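Local coordinates for protein multi-copper Oxidase CueO (Ochrobactrum, PDB 6EVG) that oxidises lignin model compounds and lignosulfonate as a laccase-like multicopper oxidase, probably coupling this to the reduction of dioxygen through its copper centres, at residues V29-S34 against N72-T77; H46-G51 against Q176-I181; L90-L95 against E113-E118; Q141-I146 against H196-G201; A158-P163 against D316-P321. All blocks are in the same frame, centred on the assembly; numbering follows the deposited sequence.

Interaction 1: V29-S34 against N72-T77; sequences VEPDAS and NGETVT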
# COMPACT_ATOMS: atom_id res chain seq x y z
N VAL A 29 2.01 4.65 17.76
CA VAL A 29 3.38 4.66 18.28
C VAL A 29 4.07 5.91 17.76
O VAL A 29 4.07 6.18 16.55
CB VAL A 29 4.14 3.39 17.88
CG1 VAL A 29 5.61 3.49 18.28
CG2 VAL A 29 3.49 2.17 18.50
N GLU A 30 4.68 6.66 18.68
CA GLU A 30 5.49 7.83 18.35
C GLU A 30 6.89 7.63 18.90
O GLU A 30 7.10 6.82 19.81
CB GLU A 30 4.84 9.10 18.93
CG GLU A 30 3.49 9.36 18.30
CD GLU A 30 2.70 10.45 18.98
OE1 GLU A 30 2.34 10.30 20.19
OE2 GLU A 30 2.42 11.51 18.37
N PRO A 31 7.90 8.34 18.37
CA PRO A 31 9.27 8.17 18.90
C PRO A 31 9.30 8.44 20.40
O PRO A 31 8.67 9.36 20.91
CB PRO A 31 10.05 9.19 18.12
CG PRO A 31 9.27 9.35 16.78
CD PRO A 31 7.84 9.29 17.24
N ASP A 32 10.11 7.63 21.10
CA ASP A 32 10.25 7.73 22.56
C ASP A 32 11.22 8.84 22.91
O ASP A 32 11.64 9.63 22.07
CB ASP A 32 10.61 6.37 23.13
CG ASP A 32 12.02 5.90 22.78
OD1 ASP A 32 12.84 6.70 22.30
OD2 ASP A 32 12.31 4.68 23.06
N ALA A 33 11.56 8.93 24.21
CA ALA A 33 12.44 9.98 24.69
C ALA A 33 13.80 9.98 24.05
O ALA A 33 14.48 10.99 24.07
CB ALA A 33 12.58 9.95 26.20
N SER A 34 14.22 8.84 23.52
CA SER A 34 15.48 8.72 22.79
C SER A 34 15.34 8.79 21.27
O SER A 34 16.32 8.55 20.53
CB SER A 34 16.18 7.39 23.19
OG SER A 34 16.50 7.32 24.56
N ASN A 72 7.20 15.74 10.29
CA ASN A 72 8.12 16.26 9.33
C ASN A 72 9.19 17.05 10.08
O ASN A 72 8.91 17.79 11.04
CB ASN A 72 7.40 17.16 8.32
CG ASN A 72 8.20 17.39 7.09
OD1 ASN A 72 8.89 16.50 6.59
ND2 ASN A 72 8.14 18.64 6.61
N GLY A 73 10.43 16.87 9.63
CA GLY A 73 11.55 17.51 10.24
C GLY A 73 12.21 16.75 11.41
O GLY A 73 13.29 17.16 11.86
N GLU A 74 11.62 15.69 11.95
CA GLU A 74 12.30 15.03 13.04
C GLU A 74 13.21 13.89 12.56
O GLU A 74 13.02 13.33 11.48
CB GLU A 74 11.41 14.60 14.18
CG GLU A 74 10.59 13.38 13.96
CD GLU A 74 9.60 12.91 15.15
OE1 GLU A 74 9.99 12.91 16.40
OE2 GLU A 74 8.47 12.47 14.83
N THR A 75 14.14 13.52 13.41
CA THR A 75 15.02 12.35 13.18
C THR A 75 14.58 11.23 14.12
O THR A 75 14.40 11.44 15.32
CB THR A 75 16.50 12.68 13.46
OG1 THR A 75 16.89 13.76 12.64
CG2 THR A 75 17.42 11.48 13.13
N VAL A 76 14.41 10.04 13.55
CA VAL A 76 13.91 8.88 14.26
C VAL A 76 14.77 7.68 13.95
O VAL A 76 15.17 7.46 12.80
CB VAL A 76 12.46 8.56 13.84
CG1 VAL A 76 12.23 8.28 12.37
CG2 VAL A 76 11.83 7.37 14.53
N THR A 77 15.02 6.86 14.97
CA THR A 77 15.62 5.55 14.79
C THR A 77 14.49 4.53 14.63
O THR A 77 13.70 4.36 15.58
CB THR A 77 16.52 5.17 15.92
OG1 THR A 77 17.58 6.14 16.01
CG2 THR A 77 17.11 3.78 15.71
O HOH W 1 17.04 8.51 17.55
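The ring of Pro31 touches the carboxylate of Glu74 and a methyl of Val76 through the same corner, CG, and these three residues account for most of the surface the two segments bury. The atom that comes closest is Pro31 CG. It lies 3.7 Å from Glu74 OE1 and 3.8 Å from Glu74 OE2, so both carboxylate oxygens come up to the same methylene from one side. Glu74 reaches this place because its chain runs extended beyond CG (chi2 -179°) after CG has been placed between the backbone N and the carbonyl carbon. The carboxylate is also anchored from its own side of the contact, since OE2 accepts the backbone N of Lys71. On the apolar side, Pro31 CG meets Val76 CG2 at 3.9 Å, and Val37 of strand 36-46 and Leu70 of strand 67-71 touch both Pro31 and Val76. Further along, one water joins the segments: it donates to Ser34 O at 3.1 Å and lies 2.9 Å from Thr77 OG1. Asp32 OD1 shapes the intervening loop by accepting Ser34 N in an Asx turn. With 131 Å² buried and only a water bridging the polar groups, the chemistry implies adhesion by van der Waals contact, in which an aliphatic ring packs against both a carboxylate and a methyl.

Interaction 2: H46-G51 against Q176-I181; sequences HSFEEG and QDRRVI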
# COMPACT_ATOMS: atom_id res chain seq x y z
N HIS A 46 -3.61 -15.74 15.10
CA HIS A 46 -4.55 -14.60 15.06
C HIS A 46 -5.96 -15.09 14.77
O HIS A 46 -6.16 -15.93 13.89
CB HIS A 46 -4.09 -13.62 13.98
CG HIS A 46 -5.00 -12.46 13.78
ND1 HIS A 46 -5.07 -11.40 14.64
CD2 HIS A 46 -5.93 -12.25 12.81
CE1 HIS A 46 -5.99 -10.54 14.19
NE2 HIS A 46 -6.52 -11.03 13.08
N SER A 47 -6.93 -14.51 15.49
CA SER A 47 -8.34 -14.76 15.22
C SER A 47 -8.91 -13.68 14.30
O SER A 47 -9.01 -12.50 14.66
CB SER A 47 -9.09 -14.78 16.53
OG SER A 47 -10.49 -14.93 16.29
N PHE A 48 -9.33 -14.11 13.13
CA PHE A 48 -10.01 -13.28 12.20
C PHE A 48 -11.52 -13.20 12.47
O PHE A 48 -12.21 -12.29 12.03
CB PHE A 48 -9.80 -13.75 10.75
CG PHE A 48 -8.32 -13.77 10.31
CD1 PHE A 48 -7.75 -12.67 9.76
CD2 PHE A 48 -7.52 -14.89 10.51
CE1 PHE A 48 -6.44 -12.64 9.40
CE2 PHE A 48 -6.18 -14.89 10.14
CZ PHE A 48 -5.64 -13.75 9.57
N GLU A 49 -12.04 -14.24 13.11
CA GLU A 49 -13.45 -14.30 13.46
C GLU A 49 -13.60 -15.08 14.70
O GLU A 49 -12.77 -15.93 15.01
CB GLU A 49 -14.22 -14.70 12.28
CG GLU A 49 -14.12 -16.06 11.86
CD GLU A 49 -15.27 -16.43 10.88
OE1 GLU A 49 -16.00 -15.58 10.28
OE2 GLU A 49 -15.42 -17.64 10.74
N GLU A 50 -14.66 -14.81 15.43
CA GLU A 50 -14.94 -15.47 16.69
C GLU A 50 -15.00 -16.94 16.51
O GLU A 50 -15.62 -17.40 15.52
CB GLU A 50 -16.28 -14.99 17.25
CG GLU A 50 -16.68 -15.51 18.63
CD GLU A 50 -17.71 -14.57 19.27
OE1 GLU A 50 -18.87 -14.61 18.81
OE2 GLU A 50 -17.32 -13.77 20.16
N GLY A 51 -14.25 -17.61 17.35
CA GLY A 51 -14.23 -19.06 17.39
C GLY A 51 -13.11 -19.71 16.65
O GLY A 51 -12.99 -20.90 16.78
N GLN A 176 -8.03 -6.33 3.32
CA GLN A 176 -7.33 -7.54 2.90
C GLN A 176 -8.34 -8.65 2.61
O GLN A 176 -9.55 -8.49 2.82
CB GLN A 176 -6.28 -7.99 3.91
CG GLN A 176 -5.19 -6.99 4.15
CD GLN A 176 -4.29 -7.36 5.29
OE1 GLN A 176 -4.75 -7.59 6.43
NE2 GLN A 176 -2.97 -7.41 5.00
N ASP A 177 -7.86 -9.78 2.12
CA ASP A 177 -8.65 -10.96 1.94
C ASP A 177 -7.92 -12.21 2.40
O ASP A 177 -6.70 -12.20 2.58
CB ASP A 177 -9.18 -11.11 0.50
CG ASP A 177 -8.16 -11.32 -0.60
OD1 ASP A 177 -6.97 -11.04 -0.37
OD2 ASP A 177 -8.58 -11.75 -1.74
N ARG A 178 -8.67 -13.26 2.66
CA ARG A 178 -8.16 -14.48 3.22
C ARG A 178 -8.84 -15.70 2.57
O ARG A 178 -10.06 -15.78 2.48
CB ARG A 178 -8.50 -14.59 4.71
CG ARG A 178 -7.86 -13.54 5.60
CD ARG A 178 -6.33 -13.67 5.67
NE ARG A 178 -5.96 -14.94 6.22
CZ ARG A 178 -4.74 -15.20 6.70
NH1 ARG A 178 -3.80 -14.30 6.61
NH2 ARG A 178 -4.50 -16.37 7.29
N ARG A 179 -8.01 -16.67 2.15
CA ARG A 179 -8.50 -18.00 1.82
C ARG A 179 -8.73 -18.83 3.09
O ARG A 179 -9.62 -19.68 3.09
CB ARG A 179 -7.54 -18.69 0.85
CG ARG A 179 -7.96 -20.04 0.35
CD ARG A 179 -7.15 -20.58 -0.79
NE ARG A 179 -7.24 -19.67 -1.94
CZ ARG A 179 -6.46 -19.71 -3.03
NH1 ARG A 179 -5.56 -20.66 -3.15
NH2 ARG A 179 -6.60 -18.81 -3.97
N VAL A 180 -7.89 -18.62 4.10
CA VAL A 180 -7.87 -19.45 5.29
C VAL A 180 -7.95 -18.56 6.53
O VAL A 180 -7.13 -17.65 6.70
CB VAL A 180 -6.60 -20.29 5.33
CG1 VAL A 180 -6.54 -21.13 6.61
CG2 VAL A 180 -6.50 -21.19 4.08
N ILE A 181 -8.93 -18.84 7.38
CA ILE A 181 -9.05 -18.18 8.68
C ILE A 181 -8.91 -19.13 9.86
O ILE A 181 -8.93 -18.68 11.02
CB ILE A 181 -10.32 -17.29 8.75
CG1 ILE A 181 -11.58 -18.11 8.50
CG2 ILE A 181 -10.23 -16.14 7.76
CD1 ILE A 181 -11.99 -19.15 9.43
O HOH W 2 -9.97 -16.81 12.61
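Phe48 lies against the guanidinium of Arg178, and this flat-group contact is the closest approach between the segments. Phe48 CZ sits over the centre of the guanidinium face, 3.3 Å from Arg178 CZ, while the two planes are inclined by 30°. Phe48 CE2 adds a contact of 3.6 Å to Arg178 NH2. The other face of the phenyl ring is covered from within its own segment by His46 CD2.

Hydrogen bonding fixes the rotation of the guanidinium. Arg178 bends at chi2 and chi3 (-66° and -61°), which curls the chain back so that NE and NH2 grip Val180 O side-on, each at 3.0 Å. The oxygen is close to the guanidinium plane, and the two nitrogens reach it from opposite faces of its carbonyl plane.

Apolar packing involves Ile181, whose CG2 meets Phe48 CB at 3.9 Å; beside it, Ile181 CD1 comes 4.0 Å from the carboxylate oxygen Glu49 OE2. A water completes the contact, accepting from Phe48 N at 2.8 Å and donating to Ile181 O at 2.7 Å.

Phe48 follows strand 36-46 of the first sandwich, whereas Arg178 ends strand 170-178, which belongs to the next seven-stranded sheet. The loop-to-strand-end packing therefore joins two successive beta sandwiches, consistent with the tandem cupredoxin domains of multicopper oxidases.

Interaction 3: L90-L95 against E113-E118; sequences LHWHGL and EAWKPE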
# COMPACT_ATOMS: atom_id res chain seq x y z
N LEU A 90 11.90 -4.76 6.15
CA LEU A 90 10.77 -3.82 6.00
C LEU A 90 11.15 -2.78 4.95
O LEU A 90 12.21 -2.15 5.06
CB LEU A 90 10.38 -3.14 7.30
CG LEU A 90 9.81 -4.08 8.36
CD1 LEU A 90 9.60 -3.36 9.68
CD2 LEU A 90 8.49 -4.73 7.94
N HIS A 91 10.28 -2.61 3.96
CA HIS A 91 10.33 -1.50 3.01
C HIS A 91 9.42 -0.37 3.52
O HIS A 91 8.26 -0.62 3.85
CB HIS A 91 9.86 -2.00 1.61
CG HIS A 91 9.48 -0.96 0.62
ND1 HIS A 91 10.24 0.14 0.33
CD2 HIS A 91 8.40 -0.91 -0.21
CE1 HIS A 91 9.60 0.86 -0.62
NE2 HIS A 91 8.50 0.22 -0.97
N TRP A 92 9.99 0.82 3.59
CA TRP A 92 9.29 2.01 4.07
C TRP A 92 8.55 2.60 2.85
O TRP A 92 9.05 3.48 2.15
CB TRP A 92 10.27 3.01 4.70
CG TRP A 92 11.23 2.45 5.67
CD1 TRP A 92 12.57 2.50 5.55
CD2 TRP A 92 10.95 1.79 6.92
NE1 TRP A 92 13.18 1.87 6.61
CE2 TRP A 92 12.22 1.41 7.47
CE3 TRP A 92 9.79 1.46 7.63
CZ2 TRP A 92 12.30 0.72 8.68
CZ3 TRP A 92 9.89 0.77 8.81
CH2 TRP A 92 11.15 0.40 9.33
N HIS A 93 7.37 2.04 2.61
CA HIS A 93 6.54 2.26 1.40
C HIS A 93 5.84 3.61 1.50
O HIS A 93 4.81 3.74 2.15
CB HIS A 93 5.60 1.08 1.29
CG HIS A 93 4.86 0.97 -0.01
ND1 HIS A 93 4.58 -0.29 -0.55
CD2 HIS A 93 4.29 1.92 -0.79
CE1 HIS A 93 3.84 -0.09 -1.63
NE2 HIS A 93 3.64 1.23 -1.80
N GLY A 94 6.45 4.61 0.85
CA GLY A 94 6.01 5.98 0.90
C GLY A 94 6.88 6.93 1.65
O GLY A 94 6.76 8.14 1.54
N LEU A 95 7.83 6.39 2.44
CA LEU A 95 8.77 7.25 3.15
C LEU A 95 9.87 7.69 2.22
O LEU A 95 10.26 6.95 1.31
CB LEU A 95 9.37 6.47 4.36
CG LEU A 95 9.92 7.30 5.49
CD1 LEU A 95 8.75 8.06 6.19
CD2 LEU A 95 10.66 6.44 6.48
N GLU A 113 18.21 -11.15 14.39
CA GLU A 113 19.03 -9.96 14.40
C GLU A 113 18.19 -8.65 14.33
O GLU A 113 16.98 -8.70 14.20
CB GLU A 113 20.04 -10.01 13.26
CG GLU A 113 21.06 -11.13 13.43
CD GLU A 113 22.28 -11.01 12.48
OE1 GLU A 113 22.45 -10.04 11.73
OE2 GLU A 113 23.15 -11.89 12.51
N ALA A 114 18.87 -7.51 14.40
CA ALA A 114 18.22 -6.21 14.39
C ALA A 114 18.81 -5.32 13.31
O ALA A 114 19.95 -5.51 12.84
CB ALA A 114 18.32 -5.53 15.75
N TRP A 115 18.07 -4.30 12.94
CA TRP A 115 18.44 -3.31 11.90
C TRP A 115 17.86 -2.00 12.38
O TRP A 115 16.64 -1.93 12.63
CB TRP A 115 17.81 -3.74 10.56
CG TRP A 115 17.92 -2.79 9.42
CD1 TRP A 115 19.03 -2.31 8.88
CD2 TRP A 115 16.82 -2.28 8.60
NE1 TRP A 115 18.70 -1.48 7.78
CE2 TRP A 115 17.35 -1.50 7.58
CE3 TRP A 115 15.43 -2.42 8.69
CZ2 TRP A 115 16.50 -0.86 6.61
CZ3 TRP A 115 14.61 -1.80 7.75
CH2 TRP A 115 15.15 -1.06 6.74
N LYS A 116 18.69 -0.97 12.51
CA LYS A 116 18.27 0.26 13.18
C LYS A 116 18.60 1.51 12.37
O LYS A 116 19.41 2.38 12.79
CB LYS A 116 18.91 0.34 14.56
CG LYS A 116 18.65 -0.87 15.43
CD LYS A 116 19.21 -0.76 16.82
CE LYS A 116 18.93 -1.99 17.66
NZ LYS A 116 19.35 -1.84 19.07
N PRO A 117 18.07 1.63 11.15
CA PRO A 117 18.31 2.82 10.34
C PRO A 117 17.80 4.10 11.04
O PRO A 117 16.73 4.09 11.68
CB PRO A 117 17.53 2.55 9.06
CG PRO A 117 16.46 1.61 9.49
CD PRO A 117 17.09 0.71 10.51
N GLU A 118 18.55 5.17 10.87
CA GLU A 118 18.21 6.46 11.42
C GLU A 118 17.78 7.39 10.29
O GLU A 118 18.56 7.66 9.38
CB GLU A 118 19.42 7.04 12.14
CG GLU A 118 19.87 6.16 13.30
CD GLU A 118 21.13 6.61 13.99
OE1 GLU A 118 21.66 7.70 13.69
OE2 GLU A 118 21.53 5.85 14.93
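Trp92 and Trp115 meet rim to rim, with neither indole over the face of the other. Their planes are almost parallel, only 8° apart, but laterally displaced, and the five-membered ring of Trp92 is 5.5 Å from the six-membered ring of Trp115, centroid to centroid. The projecting corner is the CZ3-CH2 bond of Trp115. CH2 lies 3.5 Å from Trp92 NE1, and CZ3 lies 3.5 Å from Trp92 CZ2, so the corner fits against the NE1-CE2-CZ2 side of the other indole, which spans both of its rings. The same corner is bounded by a backbone oxygen: Leu90 O is 3.6 Å from Trp115 CH2, while Leu90 CB makes a looser contact with CZ3. Trp115 reaches inward because its CG is anti to the backbone N (chi1 173°).

Trp92 lies on strand 91-93 and Trp115 on strand 114-120, which belong to different sheets. The two indoles thus meet between the two sheets of a beta sandwich, Trp92 buried and Trp115 nearer the surface, in keeping with a cupredoxin domain. The sequence around Trp92 is the His-X-His-Gly signature of multicopper oxidases, whose histidines in relatives bind the trinuclear copper cluster. Here His91 starts away from the contact while Trp92 starts toward it.

Pro117 sits in the angle beside the two indoles. Its CD lies over the centre of one Trp115 face, 3.5 Å above the ring plane, while its CG lies loosely at the edge of Trp92, 4.3 Å from CZ2. Trp92 NE1 has its hydrogen-bond partner elsewhere, in Leu101 O, and Leu78 and Val80 of strand 75-82 also pack against the Trp92 indole.

Interaction 4: Q141-I146 against H196-G201; sequences QAHLGI and HGFRGG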
# COMPACT_ATOMS: atom_id res chain seq x y z
N GLN A 141 5.25 -13.85 3.41
CA GLN A 141 5.43 -13.06 4.66
C GLN A 141 4.38 -11.97 4.77
O GLN A 141 3.90 -11.68 5.89
CB GLN A 141 6.83 -12.51 4.70
CG GLN A 141 7.89 -13.57 4.98
CD GLN A 141 9.17 -13.02 5.58
OE1 GLN A 141 9.24 -11.85 5.96
NE2 GLN A 141 10.20 -13.86 5.67
N ALA A 142 4.04 -11.34 3.66
CA ALA A 142 2.94 -10.34 3.70
C ALA A 142 1.61 -11.00 4.08
O ALA A 142 0.91 -10.51 4.98
CB ALA A 142 2.83 -9.64 2.36
N HIS A 143 1.28 -12.11 3.45
CA HIS A 143 -0.02 -12.72 3.71
C HIS A 143 -0.14 -13.19 5.15
O HIS A 143 -1.21 -13.13 5.78
CB HIS A 143 -0.32 -13.86 2.73
CG HIS A 143 -1.78 -14.21 2.74
ND1 HIS A 143 -2.71 -13.41 2.11
CD2 HIS A 143 -2.49 -15.18 3.36
CE1 HIS A 143 -3.91 -13.91 2.38
NE2 HIS A 143 -3.84 -14.96 3.16
N LEU A 144 0.97 -13.71 5.72
CA LEU A 144 0.94 -14.09 7.13
C LEU A 144 0.45 -12.97 7.99
O LEU A 144 -0.16 -13.24 9.04
CB LEU A 144 2.32 -14.58 7.55
CG LEU A 144 2.69 -16.03 7.15
CD1 LEU A 144 4.19 -16.26 7.29
CD2 LEU A 144 1.91 -17.02 7.97
N GLY A 145 0.81 -11.73 7.62
CA GLY A 145 0.25 -10.56 8.27
C GLY A 145 1.24 -9.45 8.59
O GLY A 145 0.85 -8.48 9.26
N ILE A 146 2.49 -9.52 8.11
CA ILE A 146 3.47 -8.53 8.52
C ILE A 146 3.30 -7.21 7.76
O ILE A 146 3.55 -7.14 6.55
CB ILE A 146 4.91 -9.10 8.32
CG1 ILE A 146 5.11 -10.38 9.12
CG2 ILE A 146 5.93 -8.04 8.70
CD1 ILE A 146 6.33 -11.19 8.61
N HIS A 196 -2.31 -15.58 -11.70
CA HIS A 196 -3.40 -14.56 -11.66
C HIS A 196 -3.42 -13.73 -10.39
O HIS A 196 -4.18 -12.78 -10.33
CB HIS A 196 -4.77 -15.21 -11.92
CG HIS A 196 -4.84 -15.85 -13.28
ND1 HIS A 196 -4.84 -15.12 -14.46
CD2 HIS A 196 -4.76 -17.14 -13.66
CE1 HIS A 196 -4.85 -15.95 -15.50
NE2 HIS A 196 -4.83 -17.19 -15.03
N GLY A 197 -2.61 -14.12 -9.40
CA GLY A 197 -2.66 -13.51 -8.07
C GLY A 197 -3.49 -14.35 -7.12
O GLY A 197 -4.48 -14.97 -7.52
N PHE A 198 -3.10 -14.33 -5.85
CA PHE A 198 -3.75 -15.09 -4.80
C PHE A 198 -4.86 -14.26 -4.20
O PHE A 198 -4.59 -13.21 -3.60
CB PHE A 198 -2.72 -15.45 -3.73
CG PHE A 198 -3.20 -16.24 -2.56
CD1 PHE A 198 -3.22 -17.63 -2.60
CD2 PHE A 198 -3.66 -15.63 -1.42
CE1 PHE A 198 -3.56 -18.39 -1.48
CE2 PHE A 198 -4.04 -16.37 -0.31
CZ PHE A 198 -4.01 -17.73 -0.35
N ARG A 199 -6.10 -14.77 -4.28
CA ARG A 199 -7.29 -14.12 -3.68
C ARG A 199 -8.03 -15.14 -2.80
O ARG A 199 -7.93 -16.36 -2.99
CB ARG A 199 -8.26 -13.64 -4.75
CG ARG A 199 -7.68 -12.50 -5.58
CD ARG A 199 -8.57 -11.95 -6.70
NE ARG A 199 -10.00 -12.03 -6.57
CZ ARG A 199 -10.95 -11.86 -7.52
NH1 ARG A 199 -10.68 -11.66 -8.82
NH2 ARG A 199 -12.20 -11.91 -7.16
N GLY A 200 -8.78 -14.64 -1.83
CA GLY A 200 -9.66 -15.48 -1.02
C GLY A 200 -11.01 -14.85 -0.82
O GLY A 200 -11.15 -13.65 -1.03
N GLY A 201 -11.95 -15.66 -0.40
CA GLY A 201 -13.36 -15.20 -0.28
C GLY A 201 -13.70 -14.54 1.02
O GLY A 201 -14.78 -13.97 1.14
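Phe198 points the edge of its ring at the face of His143 in a T-shaped pair. The evidence is twofold: the planes stand 76° apart, and the ring centroids are separated by 5.0 Å. The edge atom is Phe198 CE2, which hovers 3.6 Å above the imidazole plane, displaced toward the rim, where its nearest atom is His143 CE1, also at 3.6 Å. Both rings are turned toward each other by extended first torsions, with CG anti to the backbone N in His143 (chi1 -164°) and in Phe198 (chi1 -180°). Rotation of the imidazole is further restrained by a hydrogen bond between its ND1 and Asn229 OD1. Replacing His143 with an alanine would probably leave Asn229 OD1 without that partner and deprive the Phe198 edge of the face it rests on. Phe198 is held from other directions too: its backbone N donates to Glu494 OE1, and its ring makes a second edge-to-face contact with Tyr187.

His143 belongs to the last turn of helix 138-144, which Gly145 terminates in a Schellman motif. Phe198 lies in the short loop between helix 191-196 and strand 202-205, and strand 170-178 borders the pair through Arg178, which touches His143.

Interaction 5: A158-P163 against D316-P321; sequences AERGLP and DRLDGP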
# COMPACT_ATOMS: atom_id res chain seq x y z
N ALA A 158 -5.42 20.66 11.26
CA ALA A 158 -6.52 21.51 11.78
C ALA A 158 -6.73 22.72 10.88
O ALA A 158 -7.90 23.06 10.58
CB ALA A 158 -6.27 21.94 13.22
N GLU A 159 -5.65 23.35 10.44
CA GLU A 159 -5.74 24.49 9.54
C GLU A 159 -6.33 24.08 8.18
O GLU A 159 -7.01 24.87 7.54
CB GLU A 159 -4.36 25.13 9.33
CG GLU A 159 -4.40 26.39 8.50
CD GLU A 159 -3.03 26.98 8.21
OE1 GLU A 159 -2.05 26.62 8.92
OE2 GLU A 159 -2.95 27.81 7.28
N ARG A 160 -6.10 22.83 7.77
CA ARG A 160 -6.68 22.31 6.54
C ARG A 160 -8.19 22.01 6.67
O ARG A 160 -8.84 21.71 5.69
CB ARG A 160 -5.96 21.02 6.10
CG ARG A 160 -4.49 21.23 5.68
CD ARG A 160 -3.84 19.92 5.30
NE ARG A 160 -2.48 20.17 4.83
CZ ARG A 160 -1.38 20.01 5.54
NH1 ARG A 160 -1.39 19.42 6.71
NH2 ARG A 160 -0.24 20.44 5.03
N GLY A 161 -8.69 21.96 7.90
CA GLY A 161 -10.05 21.55 8.10
C GLY A 161 -10.28 20.06 8.11
O GLY A 161 -11.38 19.58 7.77
N LEU A 162 -9.27 19.28 8.47
CA LEU A 162 -9.36 17.84 8.40
C LEU A 162 -9.58 17.26 9.79
O LEU A 162 -8.93 17.69 10.77
CB LEU A 162 -8.11 17.24 7.83
CG LEU A 162 -7.79 17.61 6.38
CD1 LEU A 162 -6.42 17.14 5.95
CD2 LEU A 162 -8.84 17.10 5.43
N PRO A 163 -10.40 16.21 9.91
CA PRO A 163 -10.49 15.44 11.17
C PRO A 163 -9.11 14.85 11.49
O PRO A 163 -8.44 14.40 10.58
CB PRO A 163 -11.52 14.36 10.83
CG PRO A 163 -12.29 14.86 9.65
CD PRO A 163 -11.29 15.63 8.87
N ASP A 316 -12.83 22.33 0.69
CA ASP A 316 -12.83 22.38 -0.78
C ASP A 316 -11.48 22.51 -1.40
O ASP A 316 -11.32 22.11 -2.55
CB ASP A 316 -13.68 23.55 -1.25
CG ASP A 316 -15.17 23.36 -0.97
OD1 ASP A 316 -15.67 22.21 -0.91
OD2 ASP A 316 -15.79 24.43 -0.85
N ARG A 317 -10.52 23.07 -0.67
CA ARG A 317 -9.20 23.29 -1.23
C ARG A 317 -8.12 22.91 -0.19
O ARG A 317 -8.29 23.17 0.95
CB ARG A 317 -9.00 24.76 -1.67
CG ARG A 317 -7.74 24.96 -2.51
CD ARG A 317 -7.72 26.27 -3.27
NE ARG A 317 -7.72 27.35 -2.36
CZ ARG A 317 -6.70 28.16 -2.24
NH1 ARG A 317 -5.61 27.94 -2.95
NH2 ARG A 317 -6.77 29.17 -1.41
N LEU A 318 -7.08 22.23 -0.66
CA LEU A 318 -5.94 21.86 0.16
C LEU A 318 -4.65 22.29 -0.54
O LEU A 318 -4.67 22.70 -1.71
CB LEU A 318 -5.96 20.35 0.43
CG LEU A 318 -7.15 19.84 1.23
CD1 LEU A 318 -7.15 18.33 1.23
CD2 LEU A 318 -7.17 20.39 2.65
N ASP A 319 -3.51 22.09 0.14
CA ASP A 319 -2.20 22.39 -0.39
C ASP A 319 -1.64 21.18 -1.13
O ASP A 319 -0.90 20.39 -0.58
CB ASP A 319 -1.27 22.78 0.77
CG ASP A 319 -1.19 21.74 1.90
OD1 ASP A 319 -2.25 21.25 2.34
OD2 ASP A 319 -0.08 21.44 2.40
N GLY A 320 -1.95 21.02 -2.36
CA GLY A 320 -1.45 19.94 -3.17
C GLY A 320 -0.60 20.50 -4.28
O GLY A 320 -0.44 21.71 -4.43
N PRO A 321 0.00 19.61 -5.10
CA PRO A 321 0.81 20.01 -6.20
C PRO A 321 -0.02 20.68 -7.31
O PRO A 321 -1.20 20.43 -7.46
CB PRO A 321 1.46 18.73 -6.64
CG PRO A 321 0.50 17.68 -6.27
CD PRO A 321 -0.05 18.15 -4.96
O HOH W 3 -8.73 23.55 3.68
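The type I beta turn from Ala158 to Gly161 presents Arg160 to Asp319, and the two form a side-on, two-bond salt bridge at the protein surface. Arg160 NE donates to Asp319 OD1 at 2.7 Å and NH2 to OD2 at 2.8 Å. Both bonds are nearly straight (173° and 171°), and both oxygens are met on their syn sides. The guanidinium and carboxylate planes are nearly coplanar, 16° apart. An extended run from CG to NE carries the arginine head to this position. Nearer the backbone, Leu318 CD2 packs 3.7 Å from Arg160 CB and 3.7 Å from Arg160 O. A water also spans the segments, donating to Arg160 O at 2.7 Å and Arg317 O at 2.8 Å. The guanidinium has further acidic mates, with NH2 also bridging to Asp154 and NH1 to Asp157. A methionine in place of Arg160 would probably leave the Asp319 carboxylate without its paired donors and strip Asp154 and Asp157 of a shared counter-charge.

The turn lies between strands 148-153 and 170-178, and segment 316-321 between strands 295-303 and 332-336. Strand 251-259 backs both, through Phe252 touching Arg160 and Leu318, and Gly254 bonding to the Leu318 backbone.

How the interactions relate
Interactions 1 and 3 come in series along the chain with centres 14 Å apart; they touch through Thr77 and Glu118 on neighbouring strands 75-82 and 114-120. Interactions 2 and 4, with centres 12 Å apart, interlock: their segments alternate in sequence, and Asp177 OD2 and Arg179 NH2 probably bond to Gly200 N and Arg199 O. Interaction 3 also brushes interaction 4, through Leu90 and Ile146. Interaction 5 stands apart, its centre 35 Å from that of interaction 4 across the chain's centre. Interactions 1 and 3 thus pack the first beta sandwich, interactions 2 and 4 join it to the next, and interaction 5 pairs two loops that probably link successive domains, consistent with a three-domain multicopper oxidase.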